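Local coordinates for beta-porphyranase B (Bacteroides plebeius, PDB 4AWD), which hydrolyses the sulfated red-algal polysaccharide porphyran at linkages between beta-D-galactose and alpha-L-galactose-6-sulfate, at residues Glu238-Tyr243 with Thr308-Trp313. Numbering follows the deposited sequence.
With CA (calcium ion), chain C.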
ATOM      1  N   GLU A 238      13.323  -7.305   9.959  1.00 19.59           N
ATOM      2  CA  GLU A 238      13.813  -7.749  11.270  1.00 20.66           C
ATOM      3  C   GLU A 238      12.785  -7.595  12.385  1.00 20.33           C
ATOM      4  O   GLU A 238      12.886  -8.256  13.425  1.00 20.78           O
ATOM      5  CB  GLU A 238      15.114  -7.032  11.669  1.00 20.77           C
ATOM      6  CG  GLU A 238      16.302  -7.182  10.692  1.00 25.19           C
ATOM      7  CD  GLU A 238      16.535  -8.607  10.156  1.00 30.41           C
ATOM      8  OE1 GLU A 238      16.112  -9.605  10.789  1.00 31.57           O
ATOM      9  OE2 GLU A 238      17.157  -8.726   9.070  1.00 34.57           O
ATOM     10  N   ASP A 239      11.808  -6.719  12.188  1.00 19.68           N
ATOM     11  CA  ASP A 239      10.855  -6.468  13.250  1.00 19.50           C
ATOM     12  C   ASP A 239       9.604  -5.762  12.768  1.00 18.31           C
ATOM     13  O   ASP A 239       9.537  -5.256  11.640  1.00 18.07           O
ATOM     14  CB  ASP A 239      11.517  -5.656  14.376  1.00 20.38           C
ATOM     15  CG  ASP A 239      11.007  -6.042  15.757  1.00 22.91           C
ATOM     16  OD1 ASP A 239       9.997  -6.783  15.873  1.00 24.67           O
ATOM     17  OD2 ASP A 239      11.630  -5.585  16.737  1.00 27.09           O
ATOM     18  N   PHE A 240       8.609  -5.749  13.641  1.00 17.07           N
ATOM     19  CA  PHE A 240       7.363  -5.075  13.371  1.00 15.50           C
ATOM     20  C   PHE A 240       7.593  -3.609  13.591  1.00 15.24           C
ATOM     21  O   PHE A 240       8.230  -3.207  14.562  1.00 15.57           O
ATOM     22  CB  PHE A 240       6.271  -5.553  14.321  1.00 14.83           C
ATOM     23  CG  PHE A 240       5.639  -6.841  13.912  1.00 13.09           C
ATOM     24  CD1 PHE A 240       4.571  -6.850  13.008  1.00  9.77           C
ATOM     25  CD2 PHE A 240       6.098  -8.051  14.439  1.00 10.34           C
ATOM     26  CE1 PHE A 240       3.977  -8.034  12.628  1.00  7.80           C
ATOM     27  CE2 PHE A 240       5.529  -9.243  14.064  1.00  8.82           C
ATOM     28  CZ  PHE A 240       4.463  -9.248  13.149  1.00 10.42           C
ATOM     29  N   HIS A 241       7.084  -2.810  12.670  1.00 14.42           N
ATOM     30  CA  HIS A 241       7.107  -1.378  12.838  1.00 13.79           C
ATOM     31  C   HIS A 241       5.793  -0.806  12.363  1.00 13.14           C
ATOM     32  O   HIS A 241       5.016  -1.450  11.658  1.00 13.59           O
ATOM     33  CB  HIS A 241       8.288  -0.739  12.088  1.00 13.65           C
ATOM     34  CG  HIS A 241       9.628  -1.154  12.608  1.00 14.08           C
ATOM     35  ND1 HIS A 241      10.209  -0.577  13.716  1.00 14.59           N
ATOM     36  CD2 HIS A 241      10.507  -2.086  12.164  1.00 14.53           C
ATOM     37  CE1 HIS A 241      11.384  -1.144  13.938  1.00 14.76           C
ATOM     38  NE2 HIS A 241      11.588  -2.064  13.012  1.00 12.78           N
ATOM     39  N   THR A 242       5.583   0.435  12.730  1.00 12.37           N
ATOM     40  CA  THR A 242       4.342   1.119  12.499  1.00 12.21           C
ATOM     41  C   THR A 242       4.551   2.060  11.304  1.00 11.53           C
ATOM     42  O   THR A 242       5.527   2.812  11.262  1.00 11.26           O
ATOM     43  CB  THR A 242       3.938   1.809  13.851  1.00 12.26           C
ATOM     44  OG1 THR A 242       3.011   0.964  14.548  1.00 14.35           O
ATOM     45  CG2 THR A 242       3.353   3.149  13.673  1.00 11.26           C
ATOM     46  N   TYR A 243       3.670   1.966  10.313  1.00 11.13           N
ATOM     47  CA  TYR A 243       3.748   2.814   9.116  1.00 10.89           C
ATOM     48  C   TYR A 243       2.389   3.464   8.890  1.00 10.84           C
ATOM     49  O   TYR A 243       1.393   2.788   8.631  1.00 10.32           O
ATOM     50  CB  TYR A 243       4.170   2.010   7.880  1.00 10.89           C
ATOM     51  CG  TYR A 243       5.476   1.266   8.030  1.00 10.91           C
ATOM     52  CD1 TYR A 243       6.689   1.890   7.737  1.00  9.26           C
ATOM     53  CD2 TYR A 243       5.499  -0.066   8.463  1.00 11.35           C
ATOM     54  CE1 TYR A 243       7.893   1.222   7.865  1.00  9.22           C
ATOM     55  CE2 TYR A 243       6.707  -0.750   8.614  1.00 11.86           C
ATOM     56  CZ  TYR A 243       7.904  -0.093   8.306  1.00 10.86           C
ATOM     57  OH  TYR A 243       9.105  -0.749   8.444  1.00  9.52           O
ATOM     58  N   THR A 308       7.053 -14.797   4.431  1.00 17.45           N
ATOM     59  CA  THR A 308       5.765 -14.207   4.785  1.00 16.45           C
ATOM     60  C   THR A 308       5.898 -12.751   5.227  1.00 15.76           C
ATOM     61  O   THR A 308       6.818 -12.400   5.974  1.00 15.62           O
ATOM     62  CB  THR A 308       5.104 -15.039   5.908  1.00 16.50           C
ATOM     63  OG1 THR A 308       4.913 -16.379   5.439  1.00 17.01           O
ATOM     64  CG2 THR A 308       3.767 -14.463   6.334  1.00 15.53           C
ATOM     65  N   THR A 309       4.985 -11.906   4.754  1.00 14.77           N
ATOM     66  CA  THR A 309       4.865 -10.559   5.282  1.00 13.56           C
ATOM     67  C   THR A 309       3.776 -10.612   6.332  1.00 13.29           C
ATOM     68  O   THR A 309       2.691 -11.170   6.081  1.00 12.71           O
ATOM     69  CB  THR A 309       4.498  -9.522   4.192  1.00 13.49           C
ATOM     70  OG1 THR A 309       5.571  -9.393   3.245  1.00 13.68           O
ATOM     71  CG2 THR A 309       4.242  -8.169   4.825  1.00 12.18           C
ATOM     72  N   TYR A 310       4.054 -10.034   7.498  1.00 12.75           N
ATOM     73  CA  TYR A 310       3.097 -10.065   8.609  1.00 12.81           C
ATOM     74  C   TYR A 310       2.490  -8.709   8.910  1.00 12.31           C
ATOM     75  O   TYR A 310       3.203  -7.713   9.050  1.00 12.33           O
ATOM     76  CB  TYR A 310       3.761 -10.587   9.877  1.00 13.06           C
ATOM     77  CG  TYR A 310       4.263 -12.001   9.800  1.00 14.94           C
ATOM     78  CD1 TYR A 310       3.427 -13.070  10.115  1.00 16.08           C
ATOM     79  CD2 TYR A 310       5.584 -12.270   9.444  1.00 15.69           C
ATOM     80  CE1 TYR A 310       3.890 -14.377  10.060  1.00 18.29           C
ATOM     81  CE2 TYR A 310       6.056 -13.571   9.395  1.00 17.16           C
ATOM     82  CZ  TYR A 310       5.210 -14.618   9.706  1.00 18.03           C
ATOM     83  OH  TYR A 310       5.669 -15.912   9.646  1.00 18.68           O
ATOM     84  N   TYR A 311       1.170  -8.675   9.022  1.00 11.99           N
ATOM     85  CA  TYR A 311       0.488  -7.471   9.451  1.00 11.95           C
ATOM     86  C   TYR A 311      -0.245  -7.778  10.744  1.00 12.20           C
ATOM     87  O   TYR A 311      -1.216  -8.548  10.752  1.00 12.48           O
ATOM     88  CB  TYR A 311      -0.496  -6.985   8.378  1.00 12.06           C
ATOM     89  CG  TYR A 311       0.128  -6.758   7.021  1.00 10.61           C
ATOM     90  CD1 TYR A 311       0.345  -7.823   6.140  1.00  8.85           C
ATOM     91  CD2 TYR A 311       0.494  -5.478   6.617  1.00 10.23           C
ATOM     92  CE1 TYR A 311       0.914  -7.622   4.899  1.00  8.67           C
ATOM     93  CE2 TYR A 311       1.074  -5.264   5.360  1.00 11.09           C
ATOM     94  CZ  TYR A 311       1.275  -6.339   4.513  1.00  9.63           C
ATOM     95  OH  TYR A 311       1.836  -6.122   3.283  1.00  8.31           O
ATOM     96  N   ASP A 312       0.244  -7.195  11.833  1.00 12.19           N
ATOM     97  CA  ASP A 312      -0.370  -7.337  13.155  1.00 12.28           C
ATOM     98  C   ASP A 312      -1.745  -6.675  13.167  1.00 12.42           C
ATOM     99  O   ASP A 312      -2.696  -7.207  13.735  1.00 12.57           O
ATOM    100  CB  ASP A 312       0.524  -6.716  14.242  1.00 12.11           C
ATOM    101  CG  ASP A 312       0.050  -7.041  15.647  1.00 11.41           C
ATOM    102  OD1 ASP A 312      -0.945  -7.775  15.789  1.00  9.69           O
ATOM    103  OD2 ASP A 312       0.668  -6.555  16.616  1.00 12.10           O
ATOM    104  N   TRP A 313      -1.855  -5.523  12.528  1.00 12.50           N
ATOM    105  CA  TRP A 313      -3.147  -4.879  12.403  1.00 13.09           C
ATOM    106  C   TRP A 313      -3.158  -3.843  11.317  1.00 13.32           C
ATOM    107  O   TRP A 313      -2.113  -3.384  10.864  1.00 13.71           O
ATOM    108  CB  TRP A 313      -3.596  -4.241  13.729  1.00 12.82           C
ATOM    109  CG  TRP A 313      -2.525  -3.498  14.483  1.00 13.33           C
ATOM    110  CD1 TRP A 313      -1.822  -3.954  15.573  1.00 14.68           C
ATOM    111  CD2 TRP A 313      -2.040  -2.180  14.221  1.00 12.88           C
ATOM    112  NE1 TRP A 313      -0.949  -2.993  16.009  1.00 15.17           N
ATOM    113  CE2 TRP A 313      -1.057  -1.897  15.194  1.00 13.73           C
ATOM    114  CE3 TRP A 313      -2.350  -1.202  13.270  1.00 14.21           C
ATOM    115  CZ2 TRP A 313      -0.374  -0.686  15.235  1.00 13.94           C
ATOM    116  CZ3 TRP A 313      -1.675   0.017  13.315  1.00 13.95           C
ATOM    117  CH2 TRP A 313      -0.697   0.258  14.286  1.00 15.26           C
TER
HETATM  118 CA    CA C1321      -3.154  -8.680  15.655  1.00 17.69          CA
HETATM  119  O   HOH W   1      -3.929  -6.971  17.095  1.00  9.89           O
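The ring of Phe240 leans over the backbone between Tyr310 and Asp312, and its far end does the touching: CZ lies 3.6 Å from Tyr310 CB. Its neighbour CE1 sits against the backbone N of Asp312 and 4.0 Å from Asp312 CB. With its CG anti to the carbonyl carbon (chi1 -81°), the ring reaches across to segment 308-313. At its base, Phe240 N donates to Asp239 OD1 over 2.8 Å, from above the carboxylate plane. The Tyr310 ring runs off the other way, with Thr308 CG2 against one face and its hydroxyl hydrogen-bonded to Asp305. Strand 134-141 pairs antiparallel with both 241-249 and 308-321, so these side chains bridge over an intervening strand of the GH16 beta-sandwich, and Arg139 on that strand touches Phe240 as well. At the bend at Asp312, a calcium ion is bound by the residue's backbone O and, at 2.4 Å, by its OD1; Glu57, Asn59, Gly94 and a water complete the site. The other carboxylate oxygen, OD2, forms a salt bridge with Arg139, so the group is held in place beside the Phe240 ring. Past the bend, the indole of Trp313 swings back until CH2 comes within 3.8 Å of Thr242 OG1, a van der Waals approach at a slant to the ring.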